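Local coordinates for mannosylglycerate hydrolase MGH1-like glycoside hydrolase domain-containing protein (Thermus thermophilus HB8, PDB 4WVA), which catalyses the hydrolysis of mannosylglycerate to mannose and glycerate, and probably also splits glucosylglycerate into glucose and glycerate, at residues Trp48-Gln53 against Arg123-Ala128; Ala128-Phe132 against Leu251-Glu257; Gly152-Ile156 against Phe237-Leu241; Phe303-Phe307 against Trp360-Phe366. All coordinates share one frame; numbering follows the deposited sequence. Where two conformers were deposited one is given.

Contact 1: Trp48-Gln53 against Arg123-Ala128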
loop_
_atom_site.group_PDB
_atom_site.type_symbol
_atom_site.label_atom_id
_atom_site.label_comp_id
_atom_site.label_asym_id
_atom_site.label_seq_id
_atom_site.Cartn_x
_atom_site.Cartn_y
_atom_site.Cartn_z
ATOM N N TRP A 48 30.644 -10.464 -16.230
ATOM C CA TRP A 48 29.733 -10.768 -15.103
ATOM C C TRP A 48 30.472 -11.226 -13.858
ATOM O O TRP A 48 30.120 -10.816 -12.748
ATOM C CB TRP A 48 28.673 -11.801 -15.496
ATOM C CG TRP A 48 27.644 -11.215 -16.358
ATOM C CD1 TRP A 48 27.677 -11.131 -17.719
ATOM C CD2 TRP A 48 26.424 -10.577 -15.946
ATOM N NE1 TRP A 48 26.557 -10.499 -18.182
ATOM C CE2 TRP A 48 25.783 -10.124 -17.115
ATOM C CE3 TRP A 48 25.821 -10.330 -14.706
ATOM C CZ2 TRP A 48 24.557 -9.463 -17.090
ATOM C CZ3 TRP A 48 24.608 -9.677 -14.679
ATOM C CH2 TRP A 48 23.991 -9.235 -15.869
ATOM N N GLU A 49 31.508 -12.049 -14.022
ATOM C CA GLU A 49 32.279 -12.476 -12.859
ATOM C C GLU A 49 32.862 -11.273 -12.125
ATOM O O GLU A 49 32.866 -11.244 -10.899
ATOM C CB GLU A 49 33.417 -13.444 -13.215
ATOM C CG GLU A 49 34.170 -13.960 -11.970
ATOM C CD GLU A 49 33.279 -14.749 -10.999
ATOM O OE1 GLU A 49 32.919 -14.250 -9.889
ATOM O OE2 GLU A 49 32.930 -15.893 -11.350
ATOM N N ARG A 50 33.356 -10.302 -12.884
ATOM C CA ARG A 50 33.953 -9.103 -12.322
ATOM C C ARG A 50 32.941 -8.285 -11.520
ATOM O O ARG A 50 33.294 -7.724 -10.487
ATOM C CB ARG A 50 34.576 -8.257 -13.437
ATOM C CG ARG A 50 35.261 -6.992 -12.959
ATOM C CD ARG A 50 36.424 -7.279 -12.042
ATOM N NE ARG A 50 37.068 -6.049 -11.588
ATOM C CZ ARG A 50 36.620 -5.271 -10.600
ATOM N NH1 ARG A 50 35.494 -5.581 -9.941
ATOM N NH2 ARG A 50 37.310 -4.190 -10.251
ATOM N N ALA A 51 31.686 -8.249 -11.982
ATOM C CA ALA A 51 30.606 -7.568 -11.266
ATOM C C ALA A 51 30.364 -8.229 -9.911
ATOM O O ALA A 51 30.269 -7.565 -8.899
ATOM C CB ALA A 51 29.347 -7.548 -12.105
ATOM N N TRP A 52 30.293 -9.553 -9.891
ATOM C CA TRP A 52 30.130 -10.264 -8.628
ATOM C C TRP A 52 31.324 -10.022 -7.709
ATOM O O TRP A 52 31.179 -9.813 -6.508
ATOM C CB TRP A 52 30.009 -11.757 -8.853
ATOM C CG TRP A 52 28.710 -12.240 -9.367
ATOM C CD1 TRP A 52 28.463 -12.776 -10.579
ATOM C CD2 TRP A 52 27.466 -12.267 -8.653
ATOM N NE1 TRP A 52 27.145 -13.135 -10.686
ATOM C CE2 TRP A 52 26.511 -12.842 -9.506
ATOM C CE3 TRP A 52 27.075 -11.876 -7.369
ATOM C CZ2 TRP A 52 25.181 -13.021 -9.120
ATOM C CZ3 TRP A 52 25.747 -12.050 -6.993
ATOM C CH2 TRP A 52 24.831 -12.627 -7.847
ATOM N N GLN A 53 32.522 -10.056 -8.287
ATOM C CA GLN A 53 33.730 -9.963 -7.476
ATOM C C GLN A 53 33.780 -8.668 -6.675
ATOM O O GLN A 53 34.221 -8.663 -5.522
ATOM C CB GLN A 53 34.981 -10.126 -8.346
ATOM C CG GLN A 53 35.232 -11.559 -8.798
ATOM C CD GLN A 53 35.496 -12.508 -7.635
ATOM O OE1 GLN A 53 36.067 -12.110 -6.598
ATOM N NE2 GLN A 53 35.071 -13.765 -7.786
ATOM N N ARG A 123 26.747 -20.056 -11.704
ATOM C CA ARG A 123 27.517 -19.028 -11.004
ATOM C C ARG A 123 26.577 -18.135 -10.213
ATOM O O ARG A 123 26.845 -17.813 -9.058
ATOM C CB ARG A 123 28.317 -18.156 -11.965
ATOM C CG ARG A 123 28.938 -16.943 -11.275
ATOM C CD ARG A 123 29.862 -16.179 -12.184
ATOM N NE ARG A 123 29.166 -15.693 -13.363
ATOM C CZ ARG A 123 29.700 -15.551 -14.567
ATOM N NH1 ARG A 123 30.981 -15.877 -14.801
ATOM N NH2 ARG A 123 28.948 -15.113 -15.561
ATOM N N ALA A 124 25.480 -17.731 -10.837
ATOM C CA ALA A 124 24.499 -16.887 -10.142
ATOM C C ALA A 124 24.045 -17.517 -8.830
ATOM O O ALA A 124 23.978 -16.845 -7.793
ATOM C CB ALA A 124 23.307 -16.606 -11.035
ATOM N N ARG A 125 23.708 -18.804 -8.867
ATOM C CA ARG A 125 23.237 -19.487 -7.670
ATOM C C ARG A 125 24.348 -19.560 -6.630
ATOM O O ARG A 125 24.105 -19.332 -5.447
ATOM C CB ARG A 125 22.688 -20.881 -7.998
ATOM C CG ARG A 125 21.322 -20.836 -8.679
ATOM C CD ARG A 125 20.697 -22.221 -8.816
ATOM N NE ARG A 125 21.357 -22.998 -9.862
ATOM C CZ ARG A 125 20.963 -23.081 -11.134
ATOM N NH1 ARG A 125 19.868 -22.457 -11.576
ATOM N NH2 ARG A 125 21.674 -23.820 -11.976
ATOM N N GLU A 126 25.568 -19.875 -7.066
ATOM C CA GLU A 126 26.687 -19.960 -6.126
ATOM C C GLU A 126 26.954 -18.619 -5.450
ATOM O O GLU A 126 27.116 -18.556 -4.226
ATOM C CB GLU A 126 27.970 -20.499 -6.784
ATOM C CG GLU A 126 29.060 -20.797 -5.760
ATOM C CD GLU A 126 30.380 -21.278 -6.346
ATOM O OE1 GLU A 126 30.646 -21.070 -7.550
ATOM O OE2 GLU A 126 31.175 -21.859 -5.571
ATOM N N ARG A 127 26.963 -17.541 -6.230
ATOM C CA ARG A 127 27.285 -16.223 -5.670
ATOM C C ARG A 127 26.158 -15.712 -4.761
ATOM O O ARG A 127 26.422 -15.162 -3.698
ATOM C CB ARG A 127 27.558 -15.213 -6.772
ATOM C CG ARG A 127 28.725 -15.565 -7.677
ATOM C CD ARG A 127 30.083 -15.348 -7.041
ATOM N NE ARG A 127 31.105 -15.789 -7.984
ATOM C CZ ARG A 127 31.422 -17.064 -8.196
ATOM N NH1 ARG A 127 30.868 -18.032 -7.474
ATOM N NH2 ARG A 127 32.305 -17.384 -9.125
ATOM N N ALA A 128 24.916 -15.883 -5.193
ATOM C CA ALA A 128 23.776 -15.409 -4.393
ATOM C C ALA A 128 23.633 -16.183 -3.094
ATOM O O ALA A 128 23.355 -15.595 -2.060
ATOM C CB ALA A 128 22.485 -15.473 -5.185
HETATM O O HOH W 1 33.229 -17.244 -13.639
#
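OE1 of E49 accepts from two side chains. R127 NE reaches E49 OE1 at 3.0 Å, on the syn lone pair. Q53 NE2, one turn further along the same helix, comes from above the carboxylate plane, 3.0 Å from E49 OE1. R127 NH2 bonds the other oxygen, E49 OE2, at 2.8 Å, so the guanidinium grips the acid side-on. A bend in the R127 chain (chi2 -75°) turns it toward E49. R127 NH1 faces E126 OE1 in a second salt bridge. R123 joins less directly: a water donates to E49 OE2 and accepts from R123 NH1, whose own ion pair with OE2 is long. D118 takes R123 NH2 and W52 NE1. Below the charges, R127 CB sits 3.4 Å from the centroid of the W52 six-membered ring, a CH-pi contact over the face. W52 fills a hole formed by R123, A124, R127 and A128. The two helix segments run nearly parallel (5°). A methionine replacing R127 would probably leave both oxygens of E49 without their main cation and E126 without its mate. The chemistry implies a charged network laid over a buried tryptophan, joining helices 48-62 and 121-146 of the (alpha/alpha)6 barrel.

Contact 2: Ala128-Phe132 against Leu251-Glu257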
loop_
_atom_site.group_PDB
_atom_site.type_symbol
_atom_site.label_atom_id
_atom_site.label_comp_id
_atom_site.label_asym_id
_atom_site.label_seq_id
_atom_site.Cartn_x
_atom_site.Cartn_y
_atom_site.Cartn_z
ATOM N N ALA A 128 24.916 -15.883 -5.193
ATOM C CA ALA A 128 23.776 -15.409 -4.393
ATOM C C ALA A 128 23.633 -16.183 -3.094
ATOM O O ALA A 128 23.355 -15.595 -2.060
ATOM C CB ALA A 128 22.485 -15.473 -5.185
ATOM N N ARG A 129 23.833 -17.494 -3.121
ATOM C CA ARG A 129 23.775 -18.265 -1.888
ATOM C C ARG A 129 24.853 -17.836 -0.911
ATOM O O ARG A 129 24.635 -17.857 0.301
ATOM C CB ARG A 129 23.858 -19.765 -2.155
ATOM C CG ARG A 129 22.543 -20.285 -2.689
ATOM C CD ARG A 129 22.424 -21.795 -2.743
ATOM N NE ARG A 129 21.265 -22.122 -3.578
ATOM C CZ ARG A 129 19.982 -22.046 -3.202
ATOM N NH1 ARG A 129 19.617 -21.696 -1.954
ATOM N NH2 ARG A 129 19.044 -22.347 -4.091
ATOM N N TYR A 130 26.008 -17.445 -1.437
ATOM C CA TYR A 130 27.120 -17.003 -0.618
ATOM C C TYR A 130 26.827 -15.643 0.018
ATOM O O TYR A 130 27.038 -15.453 1.212
ATOM C CB TYR A 130 28.404 -16.965 -1.461
ATOM C CG TYR A 130 29.640 -16.558 -0.693
ATOM C CD1 TYR A 130 30.276 -17.448 0.157
ATOM C CD2 TYR A 130 30.169 -15.289 -0.817
ATOM C CE1 TYR A 130 31.418 -17.083 0.844
ATOM C CE2 TYR A 130 31.305 -14.907 -0.124
ATOM C CZ TYR A 130 31.916 -15.817 0.723
ATOM O OH TYR A 130 33.054 -15.460 1.398
ATOM N N LEU A 131 26.310 -14.714 -0.780
ATOM C CA LEU A 131 26.061 -13.361 -0.306
ATOM C C LEU A 131 24.783 -13.207 0.532
ATOM O O LEU A 131 24.708 -12.304 1.368
ATOM C CB LEU A 131 26.019 -12.389 -1.497
ATOM C CG LEU A 131 27.389 -12.113 -2.126
ATOM C CD1 LEU A 131 27.216 -11.275 -3.380
ATOM C CD2 LEU A 131 28.319 -11.433 -1.134
ATOM N N PHE A 132 23.772 -14.051 0.311
ATOM C CA PHE A 132 22.488 -13.831 0.953
ATOM C C PHE A 132 22.574 -13.704 2.497
ATOM O O PHE A 132 22.037 -12.749 3.068
ATOM C CB PHE A 132 21.466 -14.907 0.573
ATOM C CG PHE A 132 20.161 -14.737 1.281
ATOM C CD1 PHE A 132 19.241 -13.804 0.846
ATOM C CD2 PHE A 132 19.886 -15.466 2.425
ATOM C CE1 PHE A 132 18.050 -13.619 1.527
ATOM C CE2 PHE A 132 18.705 -15.288 3.121
ATOM C CZ PHE A 132 17.786 -14.355 2.671
ATOM N N LEU A 251 15.068 -12.279 -3.359
ATOM C CA LEU A 251 16.202 -13.239 -3.285
ATOM C C LEU A 251 15.931 -14.386 -2.328
ATOM O O LEU A 251 16.165 -15.536 -2.679
ATOM C CB LEU A 251 17.491 -12.539 -2.868
ATOM C CG LEU A 251 18.205 -11.757 -3.942
ATOM C CD1 LEU A 251 19.176 -10.770 -3.308
ATOM C CD2 LEU A 251 18.914 -12.714 -4.904
ATOM N N ALA A 252 15.445 -14.079 -1.130
ATOM C CA ALA A 252 15.118 -15.108 -0.145
ATOM C C ALA A 252 14.138 -16.131 -0.714
ATOM O O ALA A 252 14.336 -17.345 -0.579
ATOM C CB ALA A 252 14.540 -14.487 1.113
ATOM N N VAL A 253 13.072 -15.644 -1.341
ATOM C CA VAL A 253 12.060 -16.566 -1.870
ATOM C C VAL A 253 12.661 -17.411 -2.991
ATOM O O VAL A 253 12.449 -18.639 -3.026
ATOM C CB VAL A 253 10.776 -15.849 -2.347
ATOM C CG1 VAL A 253 9.805 -16.853 -2.947
ATOM C CG2 VAL A 253 10.102 -15.140 -1.184
ATOM N N LEU A 254 13.377 -16.772 -3.912
ATOM C CA LEU A 254 13.991 -17.484 -5.042
ATOM C C LEU A 254 15.000 -18.543 -4.605
ATOM O O LEU A 254 15.070 -19.620 -5.216
ATOM C CB LEU A 254 14.621 -16.507 -6.023
ATOM C CG LEU A 254 13.623 -15.638 -6.806
ATOM C CD1 LEU A 254 14.329 -14.524 -7.518
ATOM C CD2 LEU A 254 12.838 -16.481 -7.810
ATOM N N LEU A 255 15.729 -18.247 -3.541
ATOM C CA LEU A 255 16.734 -19.166 -2.963
ATOM C C LEU A 255 16.137 -20.150 -1.946
ATOM O O LEU A 255 16.846 -21.008 -1.393
ATOM C CB LEU A 255 17.857 -18.368 -2.297
ATOM C CG LEU A 255 18.725 -17.481 -3.176
ATOM C CD1 LEU A 255 19.725 -16.750 -2.293
ATOM C CD2 LEU A 255 19.426 -18.244 -4.286
ATOM N N GLN A 256 14.843 -20.027 -1.688
ATOM C CA GLN A 256 14.133 -20.875 -0.735
ATOM C C GLN A 256 14.699 -20.769 0.679
ATOM O O GLN A 256 14.980 -21.776 1.339
ATOM C CB GLN A 256 14.012 -22.322 -1.259
ATOM C CG GLN A 256 13.116 -22.410 -2.500
ATOM C CD GLN A 256 11.642 -22.330 -2.154
ATOM O OE1 GLN A 256 10.996 -23.353 -1.869
ATOM N NE2 GLN A 256 11.093 -21.116 -2.155
ATOM N N GLU A 257 14.848 -19.519 1.124
ATOM C CA GLU A 257 15.140 -19.175 2.510
ATOM C C GLU A 257 13.892 -18.528 3.131
ATOM O O GLU A 257 13.027 -18.041 2.412
ATOM C CB GLU A 257 16.326 -18.214 2.568
ATOM C CG GLU A 257 17.611 -18.808 2.028
ATOM C CD GLU A 257 18.174 -19.884 2.947
ATOM O OE1 GLU A 257 17.676 -20.015 4.082
ATOM O OE2 GLU A 257 19.085 -20.613 2.523
#
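This is a mainly apolar contact between the flank of helix 121-146 and the C-terminal end of helix 235-254, with one arginine hydrogen bond at its more exposed side. F132 and L255 account for about half of the buried area. F132 carries its ring anti to the backbone N (chi1 177°), which sends it across to the other segment. The far end of the ring meets A252, with F132 CZ 3.6 Å from A252 CB. E257 lies along another part of it, with E257 CB 3.8 Å from F132 CE2. L255 comes in beside the root of the ring, where L255 CD1 is 3.8 Å from F132 CB. L255 CD1 also packs 4.2 Å from A128 CB. L251 adds its CB near F132 CD1.

Helix 235-254 closes here in a Schellman motif. Q256 has positive phi (60°), and E257 N returns to A252 O while Q256 N returns to V253 O. Q256 NE2 also bonds V253 O. The turn presents the carbonyl of L255 to R129. R129 NH1 donates to L255 O at 2.9 Å in a fairly straight bond (163°), in the carbonyl plane and on a lone pair. The R129 chain is extended from CG to NE, and L255 CD2 lies over the centre of one guanidinium face. The positive charge is likely to suit the negative end of the helix dipole. On the same turn, Q256 OE1 bonds Y225 OH of the second subunit, and V253 and L254 pack on W287 of that subunit.

Contact 3: Gly152-Ile156 against Phe237-Leu241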
loop_
_atom_site.group_PDB
_atom_site.type_symbol
_atom_site.label_atom_id
_atom_site.label_comp_id
_atom_site.label_asym_id
_atom_site.label_seq_id
_atom_site.Cartn_x
_atom_site.Cartn_y
_atom_site.Cartn_z
ATOM N N GLY A 152 10.878 1.072 12.337
ATOM C CA GLY A 152 10.918 0.784 10.899
ATOM C C GLY A 152 11.819 1.715 10.100
ATOM O O GLY A 152 12.074 1.465 8.901
ATOM N N LEU A 153 12.305 2.780 10.740
ATOM C CA LEU A 153 13.260 3.719 10.146
ATOM C C LEU A 153 14.603 3.593 10.835
ATOM O O LEU A 153 14.661 3.416 12.054
ATOM C CB LEU A 153 12.756 5.150 10.289
ATOM C CG LEU A 153 11.510 5.463 9.477
ATOM C CD1 LEU A 153 10.784 6.662 10.053
ATOM C CD2 LEU A 153 11.870 5.702 8.019
ATOM N N VAL A 154 15.670 3.617 10.056
ATOM C CA VAL A 154 17.017 3.562 10.622
ATOM C C VAL A 154 17.602 4.961 10.733
ATOM O O VAL A 154 17.376 5.826 9.878
ATOM C CB VAL A 154 17.959 2.632 9.830
ATOM C CG1 VAL A 154 17.511 1.185 9.961
ATOM C CG2 VAL A 154 18.071 3.059 8.392
ATOM N N VAL A 155 18.372 5.168 11.794
ATOM C CA VAL A 155 19.048 6.415 12.088
ATOM C C VAL A 155 20.497 6.396 11.569
ATOM O O VAL A 155 21.186 5.369 11.735
ATOM C CB VAL A 155 19.098 6.569 13.621
ATOM C CG1 VAL A 155 19.835 7.832 14.038
ATOM C CG2 VAL A 155 17.683 6.552 14.179
ATOM N N ILE A 156 20.945 7.498 10.985
ATOM C CA ILE A 156 22.369 7.722 10.737
ATOM C C ILE A 156 22.914 8.623 11.842
ATOM O O ILE A 156 22.241 9.558 12.304
ATOM C CB ILE A 156 22.683 8.278 9.335
ATOM C CG1 ILE A 156 21.973 9.602 9.042
ATOM C CG2 ILE A 156 22.372 7.222 8.270
ATOM C CD1 ILE A 156 22.490 10.335 7.819
ATOM N N PHE A 237 18.818 7.319 2.773
ATOM C CA PHE A 237 19.262 6.063 3.366
ATOM C C PHE A 237 18.072 5.124 3.498
ATOM O O PHE A 237 18.126 3.983 3.106
ATOM C CB PHE A 237 19.899 6.317 4.733
ATOM C CG PHE A 237 20.711 5.169 5.258
ATOM C CD1 PHE A 237 20.105 4.051 5.773
ATOM C CD2 PHE A 237 22.102 5.230 5.270
ATOM C CE1 PHE A 237 20.855 3.000 6.263
ATOM C CE2 PHE A 237 22.854 4.189 5.762
ATOM C CZ PHE A 237 22.238 3.070 6.253
ATOM N N ASN A 238 16.972 5.642 4.020
ATOM C CA ASN A 238 15.804 4.810 4.267
ATOM C C ASN A 238 15.040 4.377 3.032
ATOM O O ASN A 238 14.524 3.255 2.983
ATOM C CB ASN A 238 14.894 5.483 5.296
ATOM C CG ASN A 238 15.404 5.262 6.703
ATOM O OD1 ASN A 238 15.192 4.199 7.284
ATOM N ND2 ASN A 238 16.138 6.241 7.236
ATOM N N ALA A 239 14.967 5.235 2.023
ATOM C CA ALA A 239 14.342 4.834 0.774
ATOM C C ALA A 239 15.148 3.729 0.133
ATOM O O ALA A 239 14.592 2.747 -0.383
ATOM C CB ALA A 239 14.224 6.004 -0.174
ATOM N N ILE A 240 16.468 3.881 0.160
ATOM C CA ILE A 240 17.363 2.857 -0.398
ATOM C C ILE A 240 17.258 1.531 0.370
ATOM O O ILE A 240 17.219 0.433 -0.233
ATOM C CB ILE A 240 18.816 3.409 -0.490
ATOM C CG1 ILE A 240 18.895 4.405 -1.661
ATOM C CG2 ILE A 240 19.855 2.303 -0.648
ATOM C CD1 ILE A 240 20.143 5.235 -1.648
ATOM N N LEU A 241 17.175 1.616 1.696
ATOM C CA LEU A 241 16.974 0.428 2.532
ATOM C C LEU A 241 15.639 -0.265 2.262
ATOM O O LEU A 241 15.575 -1.489 2.186
ATOM C CB LEU A 241 17.120 0.782 4.004
ATOM C CG LEU A 241 16.823 -0.309 5.047
ATOM C CD1 LEU A 241 17.635 -1.575 4.810
ATOM C CD2 LEU A 241 17.084 0.221 6.445
#
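N238 pairs its side-chain amide with the backbone of V154, much as a neighbouring strand would, and so ties an extended loop to helix 235-254 of the (alpha/alpha)6 barrel. This is the tight part of the contact. V154 N donates to N238 OD1 at 2.9 Å, in the carbonyl plane and on a lone pair. N238 ND2 returns a bond to V154 O at 2.9 Å, almost straight at 177°, with the acceptor in the amide plane. The two bonds hold the amide flat and fix its flip, and ND2 also bonds D234 O. The V154 side chain wedges in beside them. V154 CG2, in the crowded position between the backbone N and carbonyl carbon, is 3.5 Å from F237 CD1 and 3.6 Å from L241 CD2. Replacing N238 by a leucine is likely to leave the N-H and C=O of V154 without these partners and let the loop shift. The G152 and L153 end is looser. G152 barely reaches N238, and L153 gives it one methyl while also packing on Y249 of the third subunit. F237 lies close to Q103, which probably binds substrate, and this puts the contact probably next to the substrate pocket. I156 packs closely on F237 but off-centre, a CH-pi contact with I156 CG2 4.1 Å from the centroid of the F237 ring and 30° off its normal.

Contact 4: Phe303-Phe307 against Trp360-Phe366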
loop_
_atom_site.group_PDB
_atom_site.type_symbol
_atom_site.label_atom_id
_atom_site.label_comp_id
_atom_site.label_asym_id
_atom_site.label_seq_id
_atom_site.Cartn_x
_atom_site.Cartn_y
_atom_site.Cartn_z
ATOM N N PHE A 303 13.417 12.621 -3.448
ATOM C CA PHE A 303 12.810 11.905 -4.570
ATOM C C PHE A 303 13.001 10.387 -4.444
ATOM O O PHE A 303 12.296 9.621 -5.106
ATOM C CB PHE A 303 13.387 12.358 -5.911
ATOM C CG PHE A 303 12.984 13.741 -6.318
ATOM C CD1 PHE A 303 11.811 13.946 -7.047
ATOM C CD2 PHE A 303 13.773 14.823 -5.993
ATOM C CE1 PHE A 303 11.434 15.218 -7.433
ATOM C CE2 PHE A 303 13.398 16.110 -6.379
ATOM C CZ PHE A 303 12.228 16.301 -7.077
ATOM N N LEU A 304 13.897 9.941 -3.566
ATOM C CA LEU A 304 14.277 8.535 -3.569
ATOM C C LEU A 304 13.168 7.580 -3.095
ATOM O O LEU A 304 13.221 6.415 -3.439
ATOM C CB LEU A 304 15.596 8.310 -2.838
ATOM C CG LEU A 304 16.821 8.884 -3.564
ATOM C CD1 LEU A 304 18.017 8.797 -2.641
ATOM C CD2 LEU A 304 17.090 8.138 -4.864
ATOM N N PRO A 305 12.129 8.065 -2.386
ATOM C CA PRO A 305 11.044 7.088 -2.141
ATOM C C PRO A 305 10.404 6.521 -3.411
ATOM O O PRO A 305 9.820 5.447 -3.377
ATOM C CB PRO A 305 10.077 7.858 -1.242
ATOM C CG PRO A 305 10.983 8.759 -0.480
ATOM C CD PRO A 305 11.973 9.241 -1.518
ATOM N N LEU A 306 10.523 7.215 -4.534
ATOM C CA LEU A 306 10.079 6.628 -5.800
ATOM C C LEU A 306 10.810 5.311 -6.110
ATOM O O LEU A 306 10.210 4.351 -6.601
ATOM C CB LEU A 306 10.287 7.617 -6.937
ATOM C CG LEU A 306 9.516 8.928 -6.851
ATOM C CD1 LEU A 306 10.126 9.955 -7.799
ATOM C CD2 LEU A 306 8.033 8.725 -7.124
ATOM N N PHE A 307 12.113 5.291 -5.836
ATOM C CA PHE A 307 12.952 4.116 -6.048
ATOM C C PHE A 307 12.574 3.002 -5.066
ATOM O O PHE A 307 12.732 1.819 -5.369
ATOM C CB PHE A 307 14.414 4.550 -5.867
ATOM C CG PHE A 307 15.448 3.499 -6.202
ATOM C CD1 PHE A 307 15.643 3.089 -7.512
ATOM C CD2 PHE A 307 16.252 2.952 -5.213
ATOM C CE1 PHE A 307 16.616 2.169 -7.836
ATOM C CE2 PHE A 307 17.237 2.035 -5.534
ATOM C CZ PHE A 307 17.407 1.632 -6.838
ATOM N N TRP A 360 20.058 8.416 -11.900
ATOM C CA TRP A 360 19.692 7.044 -12.245
ATOM C C TRP A 360 18.600 6.473 -11.315
ATOM O O TRP A 360 17.571 5.967 -11.806
ATOM C CB TRP A 360 20.934 6.154 -12.300
ATOM C CG TRP A 360 20.570 4.732 -12.599
ATOM C CD1 TRP A 360 20.186 4.215 -13.812
ATOM C CD2 TRP A 360 20.505 3.664 -11.663
ATOM N NE1 TRP A 360 19.893 2.880 -13.673
ATOM C CE2 TRP A 360 20.075 2.518 -12.368
ATOM C CE3 TRP A 360 20.779 3.554 -10.292
ATOM C CZ2 TRP A 360 19.906 1.286 -11.748
ATOM C CZ3 TRP A 360 20.614 2.323 -9.677
ATOM C CH2 TRP A 360 20.178 1.205 -10.409
ATOM N N MET A 361 18.783 6.579 -9.995
ATOM C CA MET A 361 17.780 6.016 -9.078
ATOM C C MET A 361 16.438 6.726 -9.229
ATOM O O MET A 361 15.383 6.094 -9.187
ATOM C CB MET A 361 18.218 6.087 -7.626
ATOM C CG MET A 361 19.346 5.141 -7.287
ATOM S SD MET A 361 19.849 5.183 -5.553
ATOM C CE MET A 361 20.766 6.708 -5.484
ATOM N N VAL A 362 16.474 8.042 -9.385
ATOM C CA VAL A 362 15.239 8.822 -9.509
ATOM C C VAL A 362 14.545 8.572 -10.858
ATOM O O VAL A 362 13.330 8.488 -10.903
ATOM C CB VAL A 362 15.496 10.316 -9.234
ATOM C CG1 VAL A 362 14.242 11.143 -9.449
ATOM C CG2 VAL A 362 15.998 10.479 -7.819
ATOM N N ALA A 363 15.314 8.439 -11.941
ATOM C CA ALA A 363 14.737 8.040 -13.235
ATOM C C ALA A 363 14.077 6.668 -13.154
ATOM O O ALA A 363 12.973 6.481 -13.662
ATOM C CB ALA A 363 15.803 8.029 -14.318
ATOM N N GLU A 364 14.761 5.714 -12.528
ATOM C CA GLU A 364 14.198 4.384 -12.273
ATOM C C GLU A 364 12.843 4.518 -11.564
ATOM O O GLU A 364 11.872 3.892 -11.966
ATOM C CB GLU A 364 15.165 3.536 -11.437
ATOM C CG GLU A 364 16.279 2.914 -12.257
ATOM C CD GLU A 364 15.856 1.646 -12.963
ATOM O OE1 GLU A 364 15.027 0.903 -12.396
ATOM O OE2 GLU A 364 16.391 1.345 -14.052
ATOM N N GLY A 365 12.807 5.318 -10.499
ATOM C CA GLY A 365 11.577 5.497 -9.715
ATOM C C GLY A 365 10.479 6.132 -10.546
ATOM O O GLY A 365 9.340 5.655 -10.554
ATOM N N PHE A 366 10.804 7.201 -11.268
ATOM C CA PHE A 366 9.788 7.846 -12.082
ATOM C C PHE A 366 9.245 6.911 -13.157
ATOM O O PHE A 366 8.029 6.893 -13.404
ATOM C CB PHE A 366 10.278 9.164 -12.680
ATOM C CG PHE A 366 10.133 10.349 -11.760
ATOM C CD1 PHE A 366 8.882 10.692 -11.227
ATOM C CD2 PHE A 366 11.218 11.150 -11.454
ATOM C CE1 PHE A 366 8.741 11.776 -10.398
ATOM C CE2 PHE A 366 11.074 12.255 -10.634
ATOM C CZ PHE A 366 9.833 12.573 -10.107
#
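F307 turns its ring anti to the backbone N (chi1 -173°), and M361 turns CG anti to its carbonyl carbon (chi1 -71°), which brings the methionine over the phenylalanine. M361 CG stands 4.0 Å from the centroid of the F307 ring, nearly on the ring normal. M361 SD follows at 4.4 Å from the centroid of the F307 ring, a Met-aromatic contact over the face. E364 CB sits at the edge of the F307 ring, near its plane. The ring also points an edge toward the face of W360 in an offset edge-to-face pair, with the planes at 61°.

L306 makes the second cluster. L306 CD1 lies over the centre of the F366 ring, 3.5 Å from the centroid. F303 CD1 approaches F366 CZ at 3.9 Å, and F303 CB packs on V362. L304 CD2 bridges the two clusters, touching M361 CB at 3.6 Å and V362 CG2 at 3.9 Å.

Between them the backbones close up at G365, where the CA atoms of F307 and G365 are 4.2 Å apart. A CB on G365 would collide with L306 CB. Around the contact, R243 makes a cation-pi contact with F307. E364 OE1 makes a salt bridge with R367 and a hydrogen bond with a bound MPD molecule, probably from the crystallisation liquor. The M361 side chain is about 4 Å from that of W34. No hydrogen bond crosses between the segments. Helix 356-368 and the short helix 305-308 are therefore joined by dispersion, CH-pi and sulfur-aromatic packing next to the probable substrate-binding residue W34.

The four contacts fall into two neighbouring pairs. Contacts 1 and 2 have centres 13 Å apart, use helix 121-146 and share A128. They touch where W52 CZ3 meets L131 CD1. Contacts 3 and 4 have centres 15 Å apart and meet through A239 and I240 against L304, P305 and M361. Helix 235-254 connects the pairs: its start serves contact 3 and its end contact 2, with centres 22 Å apart. Along the chain contact 3 is nested inside the loop closed by contact 2, contact 1 comes before and contact 4 after. Contacts 1 and 2 lie away from the active site, whereas contacts 3 and 4 lie beside probable substrate-binding residues of the barrel.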